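Local coordinates for purine catabolism protein pucG (Bacillus subtilis, PDB 3ISL) that catalyses transfer of an amino group from (S)-ureidoglycine to glyoxylate, giving oxalurate and glycine, as a pyridoxal-phosphate-dependent homodimeric enzyme of purine catabolism, at residues A77-V82 and Y99-I104; E51-L56 and A64-G69; R130-V135 and R163-L168; H153-I158 and W187-A192. All blocks are in the same frame, centred on the assembly; numbering follows the deposited sequence.

Contact 1: residues A77-V82 and Y99-I104; sequences AVLASV and YLLTEI
L79 of helix 71-82 reaches across to I104 and L101 of helix 96-107, and this apolar packing is all that joins the two segments. The closest touch is between the CD1 methyl of L79 and the CG2 methyl of I104, 3.7 Å apart. L79 CB also lies 3.9 Å from I104 CG2, so the single branch methyl of the isoleucine rests against both the root and one arm of the leucine. The two side chains cross at about a right angle. I104 turns its longer CG1 arm beside its own backbone N (chi1 -72°), which leaves CG2 opposite that nitrogen and aimed at L79. L101, one turn earlier, adds a looser contact, its CD2 at 4.3 Å from L79 CD1. I75, a turn before L79 on helix 71-82, touches both L101 and I104 and extends the same packing.

The hydrogen bonds stay inside each helix. S81 OG returns to V78 O at 2.8 Å, which lets a serine sit buried near the helix end. T102 OG1 donates to Y99 O at 3.2 Å, arriving from the same face of the carbonyl as the helical bond from E103 N.

Toward the central sheet, T102 and L101 pack on strand 88-93, which links the two helices in the chain; at the dimer interface N247 of the second subunit packs on I104. Between these two segments of the class-V aminotransferase the contact is apolar, so it depends on close packing and burial of L79, L101 and I104 rather than on directed bonds, and the hydroxyls of S81 and T102 are satisfied within their own helices.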
loop_
_atom_site.group_PDB
_atom_site.type_symbol
_atom_site.label_atom_id
_atom_site.label_comp_id
_atom_site.label_asym_id
_atom_site.label_seq_id
_atom_site.Cartn_x
_atom_site.Cartn_y
_atom_site.Cartn_z
ATOM N N ALA A 77 -4.485 11.087 2.491
ATOM C CA ALA A 77 -4.053 11.793 1.271
ATOM C C ALA A 77 -5.095 12.861 0.887
ATOM O O ALA A 77 -4.728 13.994 0.572
ATOM C CB ALA A 77 -3.793 10.834 0.112
ATOM N N VAL A 78 -6.391 12.514 0.927
ATOM C CA VAL A 78 -7.402 13.517 0.635
ATOM C C VAL A 78 -7.276 14.647 1.676
ATOM O O VAL A 78 -7.110 15.805 1.295
ATOM C CB VAL A 78 -8.824 12.951 0.565
ATOM C CG1 VAL A 78 -9.851 14.111 0.430
ATOM C CG2 VAL A 78 -8.985 11.956 -0.629
ATOM N N LEU A 79 -7.305 14.337 2.976
ATOM C CA LEU A 79 -7.305 15.430 3.969
ATOM C C LEU A 79 -6.001 16.262 3.941
ATOM O O LEU A 79 -6.047 17.489 4.080
ATOM C CB LEU A 79 -7.575 14.886 5.356
ATOM C CG LEU A 79 -8.999 14.352 5.560
ATOM C CD1 LEU A 79 -9.048 13.624 6.841
ATOM C CD2 LEU A 79 -9.981 15.550 5.536
ATOM N N ALA A 80 -4.867 15.609 3.773
ATOM C CA ALA A 80 -3.576 16.290 3.592
ATOM C C ALA A 80 -3.619 17.297 2.434
ATOM O O ALA A 80 -3.057 18.387 2.522
ATOM C CB ALA A 80 -2.438 15.263 3.349
ATOM N N SER A 81 -4.287 16.934 1.356
ATOM C CA SER A 81 -4.159 17.729 0.142
ATOM C C SER A 81 -5.070 18.969 0.211
ATOM O O SER A 81 -4.832 19.935 -0.456
ATOM C CB SER A 81 -4.456 16.862 -1.080
ATOM O OG SER A 81 -5.858 16.560 -1.113
ATOM N N VAL A 82 -6.046 18.945 1.109
ATOM C CA VAL A 82 -7.073 19.964 1.181
ATOM C C VAL A 82 -6.995 20.844 2.471
ATOM O O VAL A 82 -7.706 21.822 2.593
ATOM C CB VAL A 82 -8.404 19.209 0.942
ATOM C CG1 VAL A 82 -9.300 19.191 2.082
ATOM C CG2 VAL A 82 -8.952 19.451 -0.479
ATOM N N TYR A 99 -12.952 9.800 15.197
ATOM C CA TYR A 99 -11.695 10.197 15.861
ATOM C C TYR A 99 -10.436 10.020 15.020
ATOM O O TYR A 99 -9.470 10.767 15.195
ATOM C CB TYR A 99 -11.538 9.438 17.169
ATOM C CG TYR A 99 -12.651 9.823 18.127
ATOM C CD1 TYR A 99 -12.754 11.125 18.605
ATOM C CD2 TYR A 99 -13.580 8.884 18.561
ATOM C CE1 TYR A 99 -13.773 11.498 19.475
ATOM C CE2 TYR A 99 -14.598 9.252 19.441
ATOM C CZ TYR A 99 -14.698 10.562 19.884
ATOM O OH TYR A 99 -15.719 10.934 20.747
ATOM N N LEU A 100 -10.427 9.057 14.102
ATOM C CA LEU A 100 -9.316 9.030 13.185
ATOM C C LEU A 100 -9.322 10.260 12.264
ATOM O O LEU A 100 -8.285 10.821 11.961
ATOM C CB LEU A 100 -9.405 7.765 12.319
ATOM C CG LEU A 100 -8.424 7.436 11.214
ATOM C CD1 LEU A 100 -7.001 7.239 11.753
ATOM C CD2 LEU A 100 -8.988 6.121 10.455
ATOM N N LEU A 101 -10.499 10.670 11.792
ATOM C CA LEU A 101 -10.554 11.864 10.972
ATOM C C LEU A 101 -10.001 13.059 11.760
ATOM O O LEU A 101 -9.308 13.885 11.180
ATOM C CB LEU A 101 -12.004 12.188 10.568
ATOM C CG LEU A 101 -12.729 11.200 9.657
ATOM C CD1 LEU A 101 -14.103 11.820 9.361
ATOM C CD2 LEU A 101 -11.936 10.875 8.373
ATOM N N THR A 102 -10.323 13.165 13.066
ATOM C CA THR A 102 -9.879 14.339 13.808
ATOM C C THR A 102 -8.354 14.300 14.019
ATOM O O THR A 102 -7.656 15.322 13.910
ATOM C CB THR A 102 -10.661 14.620 15.147
ATOM O OG1 THR A 102 -10.235 13.736 16.184
ATOM C CG2 THR A 102 -12.155 14.517 14.985
ATOM N N GLU A 103 -7.841 13.114 14.302
ATOM C CA GLU A 103 -6.388 12.897 14.377
ATOM C C GLU A 103 -5.620 13.401 13.156
ATOM O O GLU A 103 -4.667 14.167 13.274
ATOM C CB GLU A 103 -6.156 11.404 14.491
ATOM C CG GLU A 103 -6.151 10.900 15.846
ATOM C CD GLU A 103 -4.809 11.118 16.410
ATOM O OE1 GLU A 103 -3.888 11.084 15.557
ATOM O OE2 GLU A 103 -4.675 11.351 17.641
ATOM N N ILE A 104 -6.039 12.925 11.991
ATOM C CA ILE A 104 -5.443 13.293 10.718
ATOM C C ILE A 104 -5.529 14.808 10.485
ATOM O O ILE A 104 -4.517 15.465 10.180
ATOM C CB ILE A 104 -6.115 12.492 9.557
ATOM C CG1 ILE A 104 -5.684 11.017 9.603
ATOM C CG2 ILE A 104 -5.695 13.065 8.250
ATOM C CD1 ILE A 104 -6.662 10.045 8.974
#

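Contact 2: residues E51-L56 and A64-G69; sequences EMLREL and AYPIDG
L53 drives into strand 63-68 from helix 40-56, and around it the packing is tight. Its CB meets the methyl of A64 at 3.9 Å, while its CD1 lies 3.7 Å from the backbone N of Y65 and 4.1 Å from P66 CD. The leucine therefore spans three strand residues, touching a methyl, a peptide and the CD methylene of a proline in turn. Alanine suits its place because a small side chain lets the helix come close: the axes of the two short segments approach to 7.1 Å, with 103° between their directions, nearly perpendicular.

The other side is looser and nearer solvent. R54 offers only its aliphatic part, CG standing 4.1 Å from A64 CB, and its chain then runs extended from CG to NE to carry the guanidinium past the strand. There NH1 makes a salt bridge with E51 OE1 at 3.1 Å, whose hydrogen bond is weak, with E51 CG lying at the edge of the guanidinium, in its plane. NE and NH2 bond to the carbonyl oxygens of N61 and R62, just before the strand, so the arginine ties the helix to the connecting loop as well.

Beyond the contact, strand 63-68 is an outermost strand of the large-domain sheet within this chain and runs antiparallel to 206-211, Y65 pairing with I209. The CB of Y65 points away from the helix, and its ring stacks with W258; helix 270-286 packs against both M52 and P66.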
loop_
_atom_site.group_PDB
_atom_site.type_symbol
_atom_site.label_atom_id
_atom_site.label_comp_id
_atom_site.label_asym_id
_atom_site.label_seq_id
_atom_site.Cartn_x
_atom_site.Cartn_y
_atom_site.Cartn_z
ATOM N N GLU A 51 -12.850 4.434 -14.978
ATOM C CA GLU A 51 -14.245 4.419 -15.409
ATOM C C GLU A 51 -15.136 3.607 -14.465
ATOM O O GLU A 51 -16.275 3.922 -14.253
ATOM C CB GLU A 51 -14.414 3.833 -16.836
ATOM C CG GLU A 51 -13.906 4.758 -18.000
ATOM C CD GLU A 51 -14.837 6.015 -18.327
ATOM O OE1 GLU A 51 -15.695 6.515 -17.476
ATOM O OE2 GLU A 51 -14.689 6.508 -19.493
ATOM N N MET A 52 -14.657 2.467 -14.019
ATOM C CA MET A 52 -15.480 1.590 -13.193
ATOM C C MET A 52 -15.673 2.221 -11.817
ATOM O O MET A 52 -16.741 2.079 -11.190
ATOM C CB MET A 52 -14.832 0.178 -13.074
ATOM C CG MET A 52 -15.121 -0.688 -14.327
ATOM S SD MET A 52 -14.639 -2.453 -14.117
ATOM C CE MET A 52 -12.921 -2.362 -13.670
ATOM N N LEU A 53 -14.628 2.903 -11.333
ATOM C CA LEU A 53 -14.738 3.609 -10.036
ATOM C C LEU A 53 -15.751 4.762 -10.138
ATOM O O LEU A 53 -16.491 5.003 -9.204
ATOM C CB LEU A 53 -13.397 4.147 -9.506
ATOM C CG LEU A 53 -12.402 3.024 -9.157
ATOM C CD1 LEU A 53 -11.104 3.673 -8.655
ATOM C CD2 LEU A 53 -12.975 2.074 -8.096
ATOM N N ARG A 54 -15.835 5.416 -11.297
ATOM C CA ARG A 54 -16.912 6.433 -11.492
ATOM C C ARG A 54 -18.284 5.819 -11.243
ATOM O O ARG A 54 -19.088 6.393 -10.501
ATOM C CB ARG A 54 -16.820 7.079 -12.878
ATOM C CG ARG A 54 -15.466 7.799 -13.133
ATOM C CD ARG A 54 -15.429 8.590 -14.478
ATOM N NE ARG A 54 -14.140 9.238 -14.503
ATOM C CZ ARG A 54 -13.099 8.808 -15.204
ATOM N NH1 ARG A 54 -13.210 7.767 -16.004
ATOM N NH2 ARG A 54 -11.933 9.413 -15.108
ATOM N N GLU A 55 -18.526 4.611 -11.774
ATOM C CA GLU A 55 -19.813 3.935 -11.612
ATOM C C GLU A 55 -20.056 3.473 -10.192
ATOM O O GLU A 55 -21.171 3.633 -9.697
ATOM C CB GLU A 55 -19.973 2.688 -12.527
ATOM C CG GLU A 55 -20.132 2.997 -13.947
ATOM C CD GLU A 55 -20.413 1.729 -14.744
ATOM O OE1 GLU A 55 -19.623 1.515 -15.670
ATOM O OE2 GLU A 55 -21.378 0.942 -14.431
ATOM N N LEU A 56 -19.008 2.938 -9.557
ATOM C CA LEU A 56 -19.083 2.381 -8.244
ATOM C C LEU A 56 -19.497 3.494 -7.324
ATOM O O LEU A 56 -20.315 3.264 -6.496
ATOM C CB LEU A 56 -17.699 1.925 -7.779
ATOM C CG LEU A 56 -17.502 0.925 -6.641
ATOM C CD1 LEU A 56 -16.285 1.200 -5.745
ATOM C CD2 LEU A 56 -18.667 0.481 -5.897
ATOM N N ALA A 64 -11.271 9.760 -10.177
ATOM C CA ALA A 64 -11.613 8.536 -9.458
ATOM C C ALA A 64 -10.545 7.490 -9.766
ATOM O O ALA A 64 -10.436 7.059 -10.884
ATOM C CB ALA A 64 -12.998 8.041 -9.850
ATOM N N TYR A 65 -9.766 7.114 -8.766
ATOM C CA TYR A 65 -8.531 6.341 -8.966
ATOM C C TYR A 65 -8.081 5.895 -7.628
ATOM O O TYR A 65 -8.433 6.516 -6.638
ATOM C CB TYR A 65 -7.446 7.162 -9.713
ATOM C CG TYR A 65 -6.987 8.470 -9.034
ATOM C CD1 TYR A 65 -7.541 9.709 -9.395
ATOM C CD2 TYR A 65 -6.010 8.456 -8.054
ATOM C CE1 TYR A 65 -7.101 10.926 -8.787
ATOM C CE2 TYR A 65 -5.578 9.646 -7.431
ATOM C CZ TYR A 65 -6.137 10.854 -7.800
ATOM O OH TYR A 65 -5.679 11.981 -7.175
ATOM N N PRO A 66 -7.346 4.776 -7.551
ATOM C CA PRO A 66 -6.937 4.328 -6.219
ATOM C C PRO A 66 -5.604 4.963 -5.746
ATOM O O PRO A 66 -4.795 5.348 -6.538
ATOM C CB PRO A 66 -6.710 2.816 -6.404
ATOM C CG PRO A 66 -6.402 2.661 -7.803
ATOM C CD PRO A 66 -7.035 3.789 -8.591
ATOM N N ILE A 67 -5.395 5.039 -4.455
ATOM C CA ILE A 67 -4.058 5.353 -3.989
ATOM C C ILE A 67 -3.534 4.078 -3.288
ATOM O O ILE A 67 -4.319 3.208 -2.833
ATOM C CB ILE A 67 -3.979 6.650 -3.047
ATOM C CG1 ILE A 67 -4.611 6.382 -1.717
ATOM C CG2 ILE A 67 -4.564 7.957 -3.630
ATOM C CD1 ILE A 67 -3.504 6.223 -0.623
ATOM N N ASP A 68 -2.218 3.980 -3.158
ATOM C CA ASP A 68 -1.625 2.712 -2.779
ATOM C C ASP A 68 -1.434 2.888 -1.295
ATOM O O ASP A 68 -0.624 3.693 -0.856
ATOM C CB ASP A 68 -0.297 2.519 -3.538
ATOM C CG ASP A 68 -0.493 2.234 -5.021
ATOM O OD1 ASP A 68 0.519 2.112 -5.757
ATOM O OD2 ASP A 68 -1.682 2.181 -5.451
ATOM N N GLY A 69 -2.213 2.206 -0.486
ATOM C CA GLY A 69 -2.112 2.434 0.946
ATOM C C GLY A 69 -3.371 1.804 1.409
ATOM O O GLY A 69 -4.280 1.570 0.587
#

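Contact 3: residues R130-V135 and R163-L168; sequences REIKKV and RTEDAL
K134 NZ holds E131 OE1 at 2.9 Å along the outer side of helix 125-135, while of the residues between them I132 and, by its CG, K133 touch E165. The salt bridge reaches OE1 on its syn side, 18° out of the carboxylate plane, and a weaker bond goes to OE2. The setting is the alpha/beta large domain of a class-V aminotransferase: helix 156-164 lies in the beta-alpha-beta crossover joining the adjacent parallel strands 139-143 and 168-172, and E165 lies near the C-terminal end of that helix, just before D166.

E165 is amphipathic in its contact. Its CG lies 3.8 Å from the CG2 methyl of I132 and its CB 3.9 Å away, so the aliphatic half of the glutamate rests on the isoleucine. I132 itself is buried, reaching L90 and V140 of the sheet, which suits a branched apolar residue. The chain of E165 then bends at chi2 (-68°) and brings the carboxylate against K133 CG, the two side chains crossing obliquely. It meets methylene rather than ammonium: the lysine chain leads away beyond CG, so its NZ does not meet the carboxylate.

With E165 shortened to an alanine, the CG2 methyl of I132 would probably lose its cover and K133 CG its carboxylate neighbour.

The helix closes in a Schellman motif. D166 leaves helical geometry with a positive phi of 59°, and its carboxylate forms a salt bridge with R214; A167 then turns its methyl toward helix 125-135 on the way into the strand. At the exposed margin, E165 OE2 comes to 3.5 Å from K133 CG.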
loop_
_atom_site.group_PDB
_atom_site.type_symbol
_atom_site.label_atom_id
_atom_site.label_comp_id
_atom_site.label_asym_id
_atom_site.label_seq_id
_atom_site.Cartn_x
_atom_site.Cartn_y
_atom_site.Cartn_z
ATOM N N ARG A 130 -26.814 23.238 11.317
ATOM C CA ARG A 130 -26.645 24.432 12.180
ATOM C C ARG A 130 -25.143 24.756 12.544
ATOM O O ARG A 130 -24.737 25.946 12.525
ATOM C CB ARG A 130 -27.516 24.276 13.414
ATOM C CG ARG A 130 -27.509 25.413 14.376
ATOM C CD ARG A 130 -28.750 26.269 14.149
ATOM N NE ARG A 130 -29.104 26.964 15.371
ATOM C CZ ARG A 130 -29.140 28.280 15.499
ATOM N NH1 ARG A 130 -28.878 29.076 14.452
ATOM N NH2 ARG A 130 -29.480 28.774 16.675
ATOM N N GLU A 131 -24.336 23.730 12.845
ATOM C CA GLU A 131 -22.894 23.950 13.103
ATOM C C GLU A 131 -22.141 24.359 11.893
ATOM O O GLU A 131 -21.201 25.148 12.006
ATOM C CB GLU A 131 -22.197 22.733 13.706
ATOM C CG GLU A 131 -22.775 22.462 15.067
ATOM C CD GLU A 131 -22.361 23.505 16.104
ATOM O OE1 GLU A 131 -21.184 23.890 16.144
ATOM O OE2 GLU A 131 -23.220 23.882 16.914
ATOM N N ILE A 132 -22.502 23.806 10.749
ATOM C CA ILE A 132 -21.953 24.241 9.496
ATOM C C ILE A 132 -22.172 25.749 9.343
ATOM O O ILE A 132 -21.217 26.473 9.077
ATOM C CB ILE A 132 -22.478 23.426 8.276
ATOM C CG1 ILE A 132 -22.067 21.911 8.408
ATOM C CG2 ILE A 132 -21.926 24.032 6.934
ATOM C CD1 ILE A 132 -22.680 21.037 7.305
ATOM N N LYS A 133 -23.406 26.226 9.569
ATOM C CA LYS A 133 -23.716 27.621 9.316
ATOM C C LYS A 133 -22.970 28.530 10.291
ATOM O O LYS A 133 -22.543 29.612 9.962
ATOM C CB LYS A 133 -25.227 27.891 9.312
ATOM C CG LYS A 133 -25.966 27.429 8.017
ATOM C CD LYS A 133 -27.524 27.351 8.230
ATOM C CE LYS A 133 -27.894 26.273 9.417
ATOM N NZ LYS A 133 -29.375 25.919 9.913
ATOM N N LYS A 134 -22.791 28.035 11.492
ATOM C CA LYS A 134 -22.166 28.731 12.544
ATOM C C LYS A 134 -20.636 28.756 12.385
ATOM O O LYS A 134 -20.016 29.793 12.557
ATOM C CB LYS A 134 -22.541 28.026 13.830
ATOM C CG LYS A 134 -21.959 28.630 15.070
ATOM C CD LYS A 134 -22.341 27.801 16.257
ATOM C CE LYS A 134 -21.189 27.760 17.228
ATOM N NZ LYS A 134 -21.215 26.350 17.747
ATOM N N VAL A 135 -20.025 27.616 12.093
ATOM C CA VAL A 135 -18.578 27.554 12.081
ATOM C C VAL A 135 -18.019 28.037 10.726
ATOM O O VAL A 135 -16.898 28.588 10.653
ATOM C CB VAL A 135 -18.092 26.111 12.442
ATOM C CG1 VAL A 135 -16.587 25.953 12.254
ATOM C CG2 VAL A 135 -18.504 25.797 13.906
ATOM N N ARG A 163 -22.505 22.357 0.197
ATOM C CA ARG A 163 -22.481 23.029 -1.104
ATOM C C ARG A 163 -22.941 24.527 -1.024
ATOM O O ARG A 163 -22.289 25.425 -1.543
ATOM C CB ARG A 163 -23.355 22.222 -2.117
ATOM C CG ARG A 163 -23.175 22.615 -3.613
ATOM C CD ARG A 163 -21.713 22.373 -4.132
ATOM N NE ARG A 163 -21.210 21.003 -3.869
ATOM C CZ ARG A 163 -21.263 19.961 -4.726
ATOM N NH1 ARG A 163 -21.795 20.071 -5.943
ATOM N NH2 ARG A 163 -20.769 18.790 -4.375
ATOM N N THR A 164 -24.073 24.782 -0.394
ATOM C CA THR A 164 -24.532 26.168 -0.221
ATOM C C THR A 164 -23.615 27.027 0.656
ATOM O O THR A 164 -23.412 28.188 0.354
ATOM C CB THR A 164 -26.039 26.303 0.215
ATOM O OG1 THR A 164 -26.155 26.246 1.630
ATOM C CG2 THR A 164 -26.908 25.248 -0.369
ATOM N N GLU A 165 -23.037 26.451 1.708
ATOM C CA GLU A 165 -22.090 27.161 2.562
ATOM C C GLU A 165 -20.658 27.137 2.031
ATOM O O GLU A 165 -19.743 27.654 2.692
ATOM C CB GLU A 165 -22.115 26.636 4.004
ATOM C CG GLU A 165 -23.500 26.695 4.660
ATOM C CD GLU A 165 -23.973 28.130 4.920
ATOM O OE1 GLU A 165 -23.171 29.003 5.310
ATOM O OE2 GLU A 165 -25.154 28.377 4.704
ATOM N N ASP A 166 -20.463 26.506 0.870
ATOM C CA ASP A 166 -19.155 26.468 0.219
ATOM C C ASP A 166 -18.126 25.823 1.143
ATOM O O ASP A 166 -16.998 26.269 1.244
ATOM C CB ASP A 166 -18.757 27.878 -0.295
ATOM C CG ASP A 166 -17.616 27.844 -1.373
ATOM O OD1 ASP A 166 -17.413 26.811 -2.092
ATOM O OD2 ASP A 166 -16.938 28.905 -1.473
ATOM N N ALA A 167 -18.527 24.745 1.820
ATOM C CA ALA A 167 -17.588 23.799 2.463
ATOM C C ALA A 167 -17.363 22.537 1.586
ATOM O O ALA A 167 -18.280 22.106 0.853
ATOM C CB ALA A 167 -18.124 23.378 3.877
ATOM N N LEU A 168 -16.177 21.911 1.717
ATOM C CA LEU A 168 -15.924 20.635 1.085
ATOM C C LEU A 168 -16.408 19.493 1.942
ATOM O O LEU A 168 -16.026 19.391 3.103
ATOM C CB LEU A 168 -14.430 20.458 0.764
ATOM C CG LEU A 168 -13.834 21.692 0.079
ATOM C CD1 LEU A 168 -12.314 21.521 0.120
ATOM C CD2 LEU A 168 -14.387 21.762 -1.397
#

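Contact 4: residues H153-I158 and W187-A192; sequences HPLKAI and WKIDAA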
loop_
_atom_site.group_PDB
_atom_site.type_symbol
_atom_site.label_atom_id
_atom_site.label_comp_id
_atom_site.label_asym_id
_atom_site.label_seq_id
_atom_site.Cartn_x
_atom_site.Cartn_y
_atom_site.Cartn_z
ATOM N N HIS A 153 -25.018 6.734 8.806
ATOM C CA HIS A 153 -25.493 8.154 8.901
ATOM C C HIS A 153 -26.054 8.700 7.569
ATOM O O HIS A 153 -25.381 8.542 6.543
ATOM C CB HIS A 153 -24.325 9.048 9.319
ATOM C CG HIS A 153 -24.765 10.258 10.058
ATOM N ND1 HIS A 153 -24.485 10.457 11.393
ATOM C CD2 HIS A 153 -25.567 11.275 9.683
ATOM C CE1 HIS A 153 -25.059 11.571 11.798
ATOM N NE2 HIS A 153 -25.731 12.081 10.781
ATOM N N PRO A 154 -27.283 9.323 7.568
ATOM C CA PRO A 154 -27.796 10.026 6.396
ATOM C C PRO A 154 -26.836 11.146 5.977
ATOM O O PRO A 154 -26.339 11.942 6.843
ATOM C CB PRO A 154 -29.148 10.618 6.900
ATOM C CG PRO A 154 -29.575 9.604 7.899
ATOM C CD PRO A 154 -28.318 9.264 8.630
ATOM N N LEU A 155 -26.533 11.196 4.686
ATOM C CA LEU A 155 -25.583 12.197 4.182
ATOM C C LEU A 155 -26.129 13.334 3.283
ATOM O O LEU A 155 -25.443 14.309 3.097
ATOM C CB LEU A 155 -24.407 11.510 3.451
ATOM C CG LEU A 155 -23.627 10.457 4.249
ATOM C CD1 LEU A 155 -22.568 9.883 3.329
ATOM C CD2 LEU A 155 -23.038 10.962 5.616
ATOM N N LYS A 156 -27.284 13.160 2.658
ATOM C CA LYS A 156 -27.721 14.068 1.602
ATOM C C LYS A 156 -27.953 15.500 2.157
ATOM O O LYS A 156 -27.524 16.498 1.548
ATOM C CB LYS A 156 -29.031 13.559 0.920
ATOM C CG LYS A 156 -29.647 14.408 -0.270
ATOM C CD LYS A 156 -30.783 13.527 -0.984
ATOM C CE LYS A 156 -31.599 14.218 -2.116
ATOM N NZ LYS A 156 -30.614 14.965 -2.917
ATOM N N ALA A 157 -28.679 15.587 3.262
ATOM C CA ALA A 157 -29.039 16.932 3.795
ATOM C C ALA A 157 -27.729 17.683 4.178
ATOM O O ALA A 157 -27.571 18.910 3.950
ATOM C CB ALA A 157 -30.060 16.801 4.978
ATOM N N ILE A 158 -26.765 16.915 4.648
ATOM C CA ILE A 158 -25.490 17.486 5.076
ATOM C C ILE A 158 -24.672 17.985 3.866
ATOM O O ILE A 158 -24.207 19.098 3.855
ATOM C CB ILE A 158 -24.697 16.465 5.937
ATOM C CG1 ILE A 158 -25.407 16.331 7.279
ATOM C CG2 ILE A 158 -23.176 16.972 6.139
ATOM C CD1 ILE A 158 -24.998 15.071 8.074
ATOM N N TRP A 187 -25.600 13.205 -3.434
ATOM C CA TRP A 187 -25.538 13.654 -2.051
ATOM C C TRP A 187 -24.596 14.836 -1.890
ATOM O O TRP A 187 -24.309 15.248 -0.773
ATOM C CB TRP A 187 -25.140 12.485 -1.144
ATOM C CG TRP A 187 -26.146 11.388 -1.117
ATOM C CD1 TRP A 187 -27.438 11.423 -1.578
ATOM C CD2 TRP A 187 -25.957 10.080 -0.562
ATOM N NE1 TRP A 187 -28.051 10.236 -1.339
ATOM C CE2 TRP A 187 -27.176 9.389 -0.712
ATOM C CE3 TRP A 187 -24.873 9.434 0.035
ATOM C CZ2 TRP A 187 -27.351 8.028 -0.310
ATOM C CZ3 TRP A 187 -25.042 8.088 0.460
ATOM C CH2 TRP A 187 -26.295 7.417 0.294
ATOM N N LYS A 188 -24.079 15.347 -3.019
ATOM C CA LYS A 188 -23.236 16.510 -3.050
ATOM C C LYS A 188 -22.019 16.255 -2.161
ATOM O O LYS A 188 -21.608 17.105 -1.368
ATOM C CB LYS A 188 -23.984 17.777 -2.565
ATOM C CG LYS A 188 -25.307 18.129 -3.313
ATOM C CD LYS A 188 -25.177 18.312 -4.803
ATOM C CE LYS A 188 -26.212 19.316 -5.353
ATOM N NZ LYS A 188 -27.561 18.939 -4.895
ATOM N N ILE A 189 -21.476 15.065 -2.286
ATOM C CA ILE A 189 -20.182 14.745 -1.687
ATOM C C ILE A 189 -19.084 15.243 -2.614
ATOM O O ILE A 189 -19.078 14.955 -3.849
ATOM C CB ILE A 189 -20.063 13.207 -1.440
ATOM C CG1 ILE A 189 -21.152 12.747 -0.465
ATOM C CG2 ILE A 189 -18.607 12.787 -1.048
ATOM C CD1 ILE A 189 -21.173 11.136 -0.239
ATOM N N ASP A 190 -18.165 15.999 -2.027
ATOM C CA ASP A 190 -17.043 16.551 -2.771
ATOM C C ASP A 190 -15.853 15.601 -2.916
ATOM O O ASP A 190 -15.161 15.616 -3.942
ATOM C CB ASP A 190 -16.612 17.886 -2.142
ATOM C CG ASP A 190 -17.726 18.911 -2.113
ATOM O OD1 ASP A 190 -18.099 19.365 -3.225
ATOM O OD2 ASP A 190 -18.200 19.270 -0.985
ATOM N N ALA A 191 -15.569 14.822 -1.878
ATOM C CA ALA A 191 -14.603 13.777 -1.957
ATOM C C ALA A 191 -15.070 12.600 -1.149
ATOM O O ALA A 191 -15.662 12.776 -0.030
ATOM C CB ALA A 191 -13.169 14.273 -1.469
ATOM N N ALA A 192 -14.843 11.382 -1.694
ATOM C CA ALA A 192 -15.231 10.138 -0.998
ATOM C C ALA A 192 -14.038 9.205 -1.079
ATOM O O ALA A 192 -13.383 9.146 -2.082
ATOM C CB ALA A 192 -16.445 9.459 -1.645
#
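The indole of W187 is met obliquely by two neighbouring residues, L155 and K156, whose CB atoms approach different parts of the ring system. K156 CB stands 3.7 Å from CD1, on the five-membered ring, and L155 CB lies 4.0 Å from CE3, on the six-membered ring. The ring of H144 also meets the indole, its plane steeply inclined at about 75°. The contact belongs to the alpha/beta large domain of the class-V aminotransferase fold, where the loop leading to strand 191-193 lies against the start of helix 156-164.

A large flat residue suits this place because it reaches both L155, just before the helix, and K156, its first residue; the backbones come close here, K156 CA to W187 CA 4.3 Å. The lysine and tryptophan side chains cross at about a right angle. With CG turned opposite its backbone N (chi1 -179°), the methylenes of K156 run past W187 CD1, CG at 3.9 Å and CD at 4.0 Å, before the chain bends at chi4 and NZ forms a salt bridge with E160. K188 NZ, a like charge, lies 5.4 Å from K156 NZ; its own ion pair with E160 is long and weak, so the one carboxylate probably tempers both ammonium groups.

A serine in place of W187 would probably open a gap beside L155 and leave the methylenes of K156 without their support.

Inward, where the side chains are buried, aliphatic packing takes over: I189 packs on F169, L155 on V171, both of strand 168-172, and L155 CD1 meets I189 CD1 at 4.0 Å.

Contacts 3 and 4 share helix 156-164 and interlock along the chain. R163 NH2 of contact 3 forms a 3.0 Å salt bridge with D190 OD1 of contact 4, the centres of the two contacts lying about 13 Å apart. Contact 1 touches both: V82 CG2 packs on L168 CD1 at 4.0 Å, and V78 CG1 on A191 CB at 3.8 Å. Contact 2 stands apart, its nearest atoms about 5 Å from contact 1, yet strand 63-68 leads into helix 71-82 via T70, which with S71 lines the cofactor pocket. None is an annotated site, but the side chain of L101 lies about 7 Å from a bound pyridoxal phosphate, L155 about 11 Å and P66 about 12 Å.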